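Local atomic coordinates of Cyp101j2 (Sphingobium yanoikuyae, PDB entry 5KYO), a protein that is a haem-dependent cytochrome P450 monooxygenase, most likely hydroxylating the monoterpenoid 1,8-cineole. Residues A[104-109]-A[320-325]; A[229-234]-A[255-260]; A[403-408]-A[422-427]. One frame throughout, in Å; residues are numbered along the deposited sequence.

Contact 1: residues A[104-109]-A[320-325]. With HEM (protoporphyrin IX containing Fe), chain G.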
# COMPACT_ATOMS: atom_id res chain seq x y z
N ASN A 104 -3.98 16.39 -2.48
CA ASN A 104 -4.49 15.03 -2.68
C ASN A 104 -5.72 15.01 -3.60
O ASN A 104 -6.46 14.02 -3.63
CB ASN A 104 -4.84 14.36 -1.34
CG ASN A 104 -3.62 13.77 -0.63
OD1 ASN A 104 -2.71 14.50 -0.24
ND2 ASN A 104 -3.62 12.45 -0.42
N HIS A 105 -5.94 16.09 -4.34
CA HIS A 105 -7.12 16.19 -5.20
C HIS A 105 -7.06 15.17 -6.33
O HIS A 105 -8.07 14.57 -6.69
CB HIS A 105 -7.29 17.61 -5.74
CG HIS A 105 -8.53 17.81 -6.55
ND1 HIS A 105 -8.50 18.01 -7.92
CD2 HIS A 105 -9.84 17.82 -6.19
CE1 HIS A 105 -9.74 18.14 -8.36
NE2 HIS A 105 -10.57 18.02 -7.34
N THR A 106 -5.85 14.96 -6.87
CA THR A 106 -5.58 13.83 -7.75
C THR A 106 -4.31 13.15 -7.25
O THR A 106 -3.35 13.83 -6.89
CB THR A 106 -5.39 14.23 -9.23
OG1 THR A 106 -4.23 15.06 -9.37
CG2 THR A 106 -6.58 14.99 -9.74
N VAL A 107 -4.33 11.82 -7.17
CA VAL A 107 -3.18 11.07 -6.67
C VAL A 107 -2.77 9.96 -7.61
O VAL A 107 -1.84 9.23 -7.33
CB VAL A 107 -3.44 10.43 -5.27
CG1 VAL A 107 -3.66 11.49 -4.22
CG2 VAL A 107 -4.60 9.43 -5.32
N LEU A 108 -3.48 9.85 -8.73
CA LEU A 108 -3.25 8.79 -9.69
C LEU A 108 -2.96 9.38 -11.06
O LEU A 108 -3.50 10.43 -11.43
CB LEU A 108 -4.47 7.86 -9.76
CG LEU A 108 -4.79 7.06 -8.49
CD1 LEU A 108 -5.86 5.99 -8.77
CD2 LEU A 108 -3.53 6.41 -7.91
N VAL A 109 -2.08 8.71 -11.81
CA VAL A 109 -1.81 9.08 -13.20
C VAL A 109 -2.33 7.99 -14.14
O VAL A 109 -2.33 6.81 -13.78
CB VAL A 109 -0.31 9.31 -13.45
CG1 VAL A 109 0.21 10.45 -12.58
CG2 VAL A 109 0.47 8.04 -13.18
N ALA A 320 0.75 10.28 -5.81
CA ALA A 320 1.08 11.52 -6.50
C ALA A 320 0.31 12.67 -5.89
O ALA A 320 -0.48 12.46 -4.97
CB ALA A 320 0.78 11.39 -7.98
N ARG A 321 0.56 13.88 -6.37
CA ARG A 321 -0.13 15.08 -5.90
C ARG A 321 -0.42 16.04 -7.07
O ARG A 321 0.31 16.08 -8.06
CB ARG A 321 0.69 15.81 -4.83
CG ARG A 321 0.94 15.02 -3.53
CD ARG A 321 -0.28 15.00 -2.63
NE ARG A 321 -0.02 14.28 -1.39
CZ ARG A 321 -0.07 12.95 -1.27
NH1 ARG A 321 -0.38 12.20 -2.31
NH2 ARG A 321 0.19 12.38 -0.10
N GLU A 322 -1.50 16.81 -6.95
CA GLU A 322 -1.84 17.80 -7.96
C GLU A 322 -1.37 19.19 -7.55
O GLU A 322 -1.54 19.61 -6.41
CB GLU A 322 -3.35 17.81 -8.22
CG GLU A 322 -3.79 18.87 -9.21
CD GLU A 322 -5.27 18.77 -9.56
OE1 GLU A 322 -5.96 17.89 -9.01
OE2 GLU A 322 -5.73 19.56 -10.40
N VAL A 323 -0.80 19.91 -8.49
CA VAL A 323 -0.46 21.30 -8.25
C VAL A 323 -1.70 22.15 -8.50
O VAL A 323 -2.33 22.04 -9.55
CB VAL A 323 0.69 21.73 -9.15
CG1 VAL A 323 0.99 23.19 -8.96
CG2 VAL A 323 1.94 20.89 -8.84
N LEU A 324 -2.07 22.97 -7.52
CA LEU A 324 -3.29 23.77 -7.66
C LEU A 324 -2.99 25.17 -8.19
O LEU A 324 -3.84 25.78 -8.85
CB LEU A 324 -4.03 23.85 -6.33
CG LEU A 324 -4.25 22.54 -5.56
CD1 LEU A 324 -5.16 22.79 -4.37
CD2 LEU A 324 -4.81 21.46 -6.47
N ARG A 325 -1.80 25.69 -7.90
CA ARG A 325 -1.39 27.02 -8.34
C ARG A 325 -0.03 27.00 -9.04
O ARG A 325 0.81 26.17 -8.73
CB ARG A 325 -1.31 27.97 -7.15
CG ARG A 325 -2.63 28.30 -6.49
CD ARG A 325 -2.43 29.25 -5.32
NE ARG A 325 -1.66 28.64 -4.24
CZ ARG A 325 -0.37 28.87 -4.01
NH1 ARG A 325 0.31 29.70 -4.79
NH2 ARG A 325 0.24 28.26 -3.00
CHA HEM G . -2.91 5.55 3.14
CHB HEM G . 0.66 2.34 2.42
CHC HEM G . -1.99 -1.07 4.71
CHD HEM G . -5.82 1.86 4.55
C1A HEM G . -1.69 5.03 2.80
C2A HEM G . -0.55 5.76 2.24
C3A HEM G . 0.43 4.85 2.02
C4A HEM G . -0.04 3.54 2.45
CMA HEM G . 1.84 5.16 1.45
CAA HEM G . -0.45 7.28 1.93
CBA HEM G . -1.10 7.65 0.60
CGA HEM G . -0.87 9.11 0.29
O1A HEM G . 0.31 9.53 0.15
O2A HEM G . -1.87 9.87 0.18
C1B HEM G . 0.27 1.16 3.03
C2B HEM G . 1.09 -0.04 3.21
C3B HEM G . 0.35 -0.98 3.83
C4B HEM G . -0.96 -0.41 4.07
CMB HEM G . 2.57 -0.20 2.75
CAB HEM G . 0.71 -2.42 4.28
CBB HEM G . 1.92 -2.99 4.22
C1C HEM G . -3.25 -0.56 4.89
C2C HEM G . -4.33 -1.21 5.60
C3C HEM G . -5.40 -0.40 5.54
C4C HEM G . -5.01 0.79 4.82
CMC HEM G . -4.20 -2.61 6.25
CAC HEM G . -6.82 -0.57 6.11
CBC HEM G . -7.21 -1.53 6.94
C1D HEM G . -5.42 3.11 4.13
C2D HEM G . -6.30 4.24 3.90
C3D HEM G . -5.38 5.37 3.49
C4D HEM G . -4.04 4.83 3.48
CMD HEM G . -7.83 4.40 4.05
CAD HEM G . -5.82 6.80 3.13
CBD HEM G . -5.49 7.78 4.26
CGD HEM G . -5.94 9.17 3.84
O1D HEM G . -6.64 9.86 4.62
O2D HEM G . -5.62 9.57 2.69
NA HEM G . -1.33 3.69 2.92
NB HEM G . -0.97 0.88 3.56
NC HEM G . -3.69 0.66 4.44
ND HEM G . -4.12 3.49 3.85
FE HEM G . -2.47 2.24 3.84
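Asn-104 and Arg-321 meet side by side, and together they hold one haem propionate. The asparagine amide lies obliquely over one face of the guanidinium in van der Waals contact, with ND2 above its centre and the two planes 48° apart. Asn-104 OD1 comes within 2.9 Å of Arg-321 NE, but the approach is too poorly angled for a hydrogen bond.

Each group then donates to a different oxygen of the same carboxylate. Arg-321 NH2 reaches HEM O1A at 2.9 Å, nearly straight at 173° and at the edge of the guanidinium, while Asn-104 ND2 reaches HEM O2A at 3.2 Å. The arginine chain turns about CB-CG (chi2 -77°), which brings its end toward the haem. Its NH1 donates back to its neighbour's carbonyl, Ala-320 O, at 2.7 Å, and Met-96 O and Ser-319 OG take further bonds from the guanidinium.

A second polar pair lies on the other side of the strand. His-105 ND1 donates to Glu-322 OE1 at 2.8 Å; OE1 lies in the ring plane, and ND1 approaches its syn side while tilted out of the carboxylate plane. Glu-322 OE2 forms a salt bridge with Lys-111.

Backbone contacts are looser: Ala-320 N makes a weak bond to Val-107 O at 3.2 Å, and the CA-H groups of Val-107 and Arg-321 face Ala-320 O and Thr-106 O.

With both its oxygens engaged, the negative charge of this propionate is probably balanced largely by Arg-321, the neutral Asn-104 adding a donor, at a buried site shared by strand and loop.

Contact 2: residues A[229-234]-A[255-260]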
# COMPACT_ATOMS: atom_id res chain seq x y z
N VAL A 229 -26.50 -2.38 5.09
CA VAL A 229 -25.80 -2.73 6.31
C VAL A 229 -25.65 -1.50 7.19
O VAL A 229 -25.84 -1.57 8.41
CB VAL A 229 -24.41 -3.32 6.02
CG1 VAL A 229 -23.69 -3.65 7.32
CG2 VAL A 229 -24.53 -4.57 5.11
N ILE A 230 -25.34 -0.37 6.59
CA ILE A 230 -25.18 0.88 7.32
C ILE A 230 -26.53 1.30 7.91
O ILE A 230 -26.60 1.71 9.06
CB ILE A 230 -24.63 2.00 6.43
CG1 ILE A 230 -23.20 1.69 5.96
CG2 ILE A 230 -24.65 3.34 7.17
CD1 ILE A 230 -22.79 2.49 4.76
N GLU A 231 -27.58 1.19 7.11
CA GLU A 231 -28.93 1.53 7.57
C GLU A 231 -29.41 0.59 8.69
O GLU A 231 -30.03 1.03 9.67
CB GLU A 231 -29.90 1.53 6.38
CG GLU A 231 -29.77 2.75 5.50
CD GLU A 231 -29.94 4.05 6.29
OE1 GLU A 231 -30.86 4.12 7.13
OE2 GLU A 231 -29.14 4.98 6.07
N ALA A 232 -29.10 -0.70 8.56
CA ALA A 232 -29.37 -1.66 9.64
C ALA A 232 -28.66 -1.28 10.94
O ALA A 232 -29.20 -1.49 12.02
CB ALA A 232 -28.98 -3.06 9.21
N ARG A 233 -27.46 -0.71 10.86
CA ARG A 233 -26.69 -0.41 12.07
C ARG A 233 -27.06 0.94 12.67
O ARG A 233 -26.73 1.23 13.83
CB ARG A 233 -25.18 -0.46 11.76
CG ARG A 233 -24.72 -1.76 11.10
CD ARG A 233 -23.80 -2.62 11.94
NE ARG A 233 -23.83 -4.02 11.49
CZ ARG A 233 -22.84 -4.65 10.87
NH1 ARG A 233 -21.69 -4.02 10.59
NH2 ARG A 233 -22.99 -5.92 10.51
N ARG A 234 -27.73 1.77 11.89
CA ARG A 234 -28.34 2.98 12.44
C ARG A 234 -29.49 2.62 13.36
O ARG A 234 -29.78 3.34 14.30
CB ARG A 234 -28.83 3.91 11.34
CG ARG A 234 -27.74 4.43 10.43
CD ARG A 234 -28.23 5.62 9.63
NE ARG A 234 -27.22 6.14 8.72
CZ ARG A 234 -26.26 6.99 9.07
NH1 ARG A 234 -26.16 7.41 10.32
NH2 ARG A 234 -25.39 7.41 8.16
N LEU A 255 -21.91 11.32 10.10
CA LEU A 255 -21.55 10.96 8.72
C LEU A 255 -22.81 10.66 7.93
O LEU A 255 -23.77 10.10 8.45
CB LEU A 255 -20.63 9.74 8.68
CG LEU A 255 -19.16 9.82 9.09
CD1 LEU A 255 -18.50 8.45 8.94
CD2 LEU A 255 -18.44 10.84 8.26
N THR A 256 -22.80 11.02 6.65
CA THR A 256 -23.83 10.58 5.72
C THR A 256 -23.53 9.16 5.26
O THR A 256 -22.40 8.70 5.38
CB THR A 256 -23.91 11.50 4.49
OG1 THR A 256 -22.73 11.32 3.70
CG2 THR A 256 -24.02 12.96 4.91
N ASP A 257 -24.55 8.48 4.74
CA ASP A 257 -24.35 7.19 4.12
C ASP A 257 -23.25 7.20 3.05
O ASP A 257 -22.42 6.29 2.99
CB ASP A 257 -25.64 6.70 3.51
CG ASP A 257 -26.53 6.04 4.52
OD1 ASP A 257 -26.25 6.22 5.73
OD2 ASP A 257 -27.49 5.35 4.10
N ILE A 258 -23.27 8.23 2.21
CA ILE A 258 -22.27 8.39 1.15
C ILE A 258 -20.85 8.35 1.73
O ILE A 258 -20.00 7.61 1.26
CB ILE A 258 -22.48 9.70 0.37
CG1 ILE A 258 -23.74 9.61 -0.49
CG2 ILE A 258 -21.28 9.99 -0.52
CD1 ILE A 258 -23.60 8.71 -1.71
N GLU A 259 -20.63 9.14 2.78
CA GLU A 259 -19.31 9.24 3.41
C GLU A 259 -18.86 7.91 4.04
O GLU A 259 -17.70 7.52 3.91
CB GLU A 259 -19.31 10.35 4.46
CG GLU A 259 -19.20 11.75 3.86
CD GLU A 259 -19.58 12.85 4.83
OE1 GLU A 259 -20.25 12.56 5.86
OE2 GLU A 259 -19.22 14.02 4.55
N ALA A 260 -19.77 7.24 4.73
CA ALA A 260 -19.45 5.96 5.34
C ALA A 260 -19.18 4.89 4.28
O ALA A 260 -18.30 4.06 4.45
CB ALA A 260 -20.58 5.52 6.28
O HOH W 1 -23.73 9.02 10.78
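A salt-bridge network joins the C-terminal part of helix 215-235 to the N-terminus of helix 257-270, where Arg-234 meets Asp-257 across the gap. Both Arg-234 NE (3.1 Å) and Arg-234 NH2 (2.8 Å) donate to the one oxygen Asp-257 OD1, a side-on grip on a single atom. NE meets the syn lone pair of OD1, NH2 arrives nearly along the C-O axis of OD1, and the guanidinium and carboxylate planes are only 13° apart. The arginine chain is extended from CG to NE (chi2 -164°), carrying the guanidinium across to the second helix.

The same NH2 also bonds Leu-255 O at 3.2 Å, from above the carbonyl plane. Water 1 takes a bond from Arg-234 NH1 and gives one to Leu-255 O, closing a small ring through NH1, CZ, NH2, Leu-255 O and the water.

Glu-231, bent about CB-CG, crosses Asp-257 at about a right angle; its OE2 lies 2.6 Å from Asp-257 OD2. A long, weak hydrogen bond from Arg-234 NE completes a salt bridge to this OE2.

Beside the charged groups, Ile-230 CD1 touches Ala-260 CB at 4.0 Å, and its CG2 branch passes Asp-257 OD1. Thr-256 caps the second helix: Glu-259 N donates to Thr-256 OG1 at 3.2 Å and Thr-256 N to Glu-259 OE1, the reciprocal pair of a capping box.

Two acid groups so close would be expected to raise the proton affinity of one of them, while Arg-234, lying against both carboxylates, would partly offset their charge.

Contact 3: residues A[403-408]-A[422-427]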
# COMPACT_ATOMS: atom_id res chain seq x y z
N PHE A 403 12.18 -23.27 3.81
CA PHE A 403 11.53 -23.23 2.52
C PHE A 403 12.41 -22.42 1.58
O PHE A 403 13.34 -21.77 2.03
CB PHE A 403 10.13 -22.60 2.63
CG PHE A 403 10.13 -21.26 3.33
CD1 PHE A 403 10.15 -21.18 4.71
CD2 PHE A 403 10.11 -20.08 2.59
CE1 PHE A 403 10.16 -19.96 5.35
CE2 PHE A 403 10.10 -18.85 3.22
CZ PHE A 403 10.13 -18.79 4.60
N ARG A 404 12.06 -22.43 0.30
CA ARG A 404 12.76 -21.59 -0.67
C ARG A 404 11.93 -21.46 -1.93
O ARG A 404 10.92 -22.13 -2.07
CB ARG A 404 14.13 -22.20 -1.01
CG ARG A 404 14.01 -23.47 -1.83
CD ARG A 404 15.33 -23.87 -2.46
NE ARG A 404 15.14 -24.84 -3.54
CZ ARG A 404 16.13 -25.34 -4.28
NH1 ARG A 404 17.38 -24.97 -4.04
NH2 ARG A 404 15.86 -26.21 -5.25
N ILE A 405 12.34 -20.60 -2.85
CA ILE A 405 11.66 -20.53 -4.14
C ILE A 405 11.81 -21.86 -4.85
O ILE A 405 12.89 -22.44 -4.82
CB ILE A 405 12.26 -19.42 -5.05
CG1 ILE A 405 12.27 -18.07 -4.32
CG2 ILE A 405 11.47 -19.34 -6.36
CD1 ILE A 405 10.89 -17.53 -4.02
N GLU A 406 10.75 -22.36 -5.47
CA GLU A 406 10.85 -23.64 -6.16
C GLU A 406 11.94 -23.55 -7.22
O GLU A 406 11.98 -22.57 -7.98
CB GLU A 406 9.53 -24.07 -6.79
CG GLU A 406 9.59 -25.46 -7.44
CD GLU A 406 8.20 -26.02 -7.72
OE1 GLU A 406 7.50 -25.48 -8.58
OE2 GLU A 406 7.81 -27.01 -7.07
N ASP A 407 12.81 -24.55 -7.21
CA ASP A 407 13.95 -24.68 -8.11
C ASP A 407 14.87 -23.47 -8.01
O ASP A 407 15.70 -23.23 -8.90
CB ASP A 407 13.44 -24.90 -9.54
CG ASP A 407 12.63 -26.19 -9.67
OD1 ASP A 407 13.04 -27.21 -9.07
OD2 ASP A 407 11.58 -26.20 -10.35
N ASP A 408 14.74 -22.75 -6.90
CA ASP A 408 15.41 -21.46 -6.66
C ASP A 408 15.33 -20.54 -7.87
O ASP A 408 16.31 -19.87 -8.23
CB ASP A 408 16.88 -21.69 -6.27
CG ASP A 408 17.51 -20.47 -5.61
OD1 ASP A 408 16.78 -19.70 -4.94
OD2 ASP A 408 18.74 -20.28 -5.77
N LYS A 422 6.08 -10.65 -8.89
CA LYS A 422 5.14 -11.48 -9.63
C LYS A 422 5.03 -12.86 -8.96
O LYS A 422 6.01 -13.32 -8.31
CB LYS A 422 5.57 -11.61 -11.10
CG LYS A 422 5.64 -10.27 -11.83
CD LYS A 422 5.85 -10.46 -13.31
CE LYS A 422 5.93 -9.13 -14.07
NZ LYS A 422 6.62 -9.34 -15.38
N PRO A 423 3.86 -13.51 -9.08
CA PRO A 423 3.52 -14.75 -8.36
C PRO A 423 4.65 -15.77 -8.35
O PRO A 423 5.21 -16.09 -9.39
CB PRO A 423 2.31 -15.28 -9.13
CG PRO A 423 1.60 -14.03 -9.57
CD PRO A 423 2.70 -13.02 -9.86
N PHE A 424 4.99 -16.26 -7.17
CA PHE A 424 6.10 -17.21 -7.06
C PHE A 424 5.67 -18.44 -6.28
O PHE A 424 4.70 -18.42 -5.53
CB PHE A 424 7.31 -16.54 -6.40
CG PHE A 424 7.02 -15.95 -5.04
CD1 PHE A 424 6.52 -14.65 -4.92
CD2 PHE A 424 7.23 -16.68 -3.88
CE1 PHE A 424 6.25 -14.10 -3.67
CE2 PHE A 424 6.98 -16.14 -2.63
CZ PHE A 424 6.47 -14.85 -2.52
N VAL A 425 6.42 -19.52 -6.45
CA VAL A 425 6.11 -20.78 -5.81
C VAL A 425 7.17 -21.06 -4.75
O VAL A 425 8.39 -20.90 -5.00
CB VAL A 425 6.04 -21.92 -6.86
CG1 VAL A 425 6.02 -23.29 -6.20
CG2 VAL A 425 4.81 -21.73 -7.76
N LEU A 426 6.71 -21.44 -3.56
CA LEU A 426 7.59 -21.85 -2.48
C LEU A 426 7.53 -23.35 -2.33
O LEU A 426 6.53 -23.96 -2.64
CB LEU A 426 7.18 -21.20 -1.16
CG LEU A 426 7.27 -19.68 -1.03
CD1 LEU A 426 6.84 -19.24 0.38
CD2 LEU A 426 8.69 -19.20 -1.34
N GLU A 427 8.63 -23.95 -1.87
CA GLU A 427 8.71 -25.39 -1.66
C GLU A 427 9.39 -25.64 -0.35
O GLU A 427 10.22 -24.84 0.10
CB GLU A 427 9.47 -26.09 -2.80
CG GLU A 427 10.92 -25.67 -2.92
CD GLU A 427 11.70 -26.50 -3.95
OE1 GLU A 427 11.27 -27.62 -4.28
OE2 GLU A 427 12.74 -26.02 -4.45
O HOH W 2 8.86 -28.63 -5.46
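Glu-427 reaches across to Arg-404, its antiparallel hydrogen-bonded partner, and can be followed outward from CB. Its CG stands between the backbone N and the carbonyl carbon (chi1 63°), which lays the chain over the neighbouring strand: CG comes 3.6 Å from Arg-404 O, and CD lies against Glu-406 CA. The extended chain then delivers OE2 to three donors. Arg-404 NE bonds it at 2.8 Å from the anti side, tilted from the carboxylate plane, with the oxygen in the guanidinium plane; Arg-404 NH2 adds a longer bond nearly along the C-O axis; and Asp-407 N comes at 3.1 Å from above the carboxylate plane. The other oxygen, OE1, accepts from water 2, which also donates to Glu-406 OE2. That carboxylate has its main partner in Arg-169, and its plane stands 87° from that of Glu-427.

The backbones are paired as well. Arg-404 N bonds Glu-427 O at 3.0 Å and Glu-427 N bonds Arg-404 O at 2.9 Å, while Glu-406 N reaches Val-425 O at 2.8 Å. Between these bonds, Ile-405 and Leu-426 form a non-hydrogen-bonded pair. Away from the charged groups, Ile-405 CD1 touches Phe-424 CD2 and Leu-426 CD2, each at 3.8 Å, and Leu-426 CD1 meets the Phe-403 ring obliquely at 4.0 Å.

Strand 425-427 is the middle of a three-stranded antiparallel sheet, between 404-405 and 169-171. Ile-405, Phe-424 and Leu-426 rest on helix 273-288, and Phe-403 packs edge-to-face with Trp-396 of helix 382-399.

Overall arrangement
The three contacts are well separated in a mainly helical P450 fold. Contact 1 joins residues 211 positions apart and encloses contact 2 along the chain; contact 3 follows both, near the C-terminus. Their centres lie 29 Å (contacts 1 and 2), 38 Å (1 and 3) and 44 Å (2 and 3) apart, and no two touch. Contact 3 sits on the opposite side of the chain's centre from the other two. Contact 1 joins a strand of the five-stranded mixed sheet to the loop that follows its edge strand 102-103, contact 3 belongs to the three-stranded antiparallel one, and contact 2 joins two helices. Contact 1 alone binds the haem; contacts 2 and 3 tie together peripheral elements.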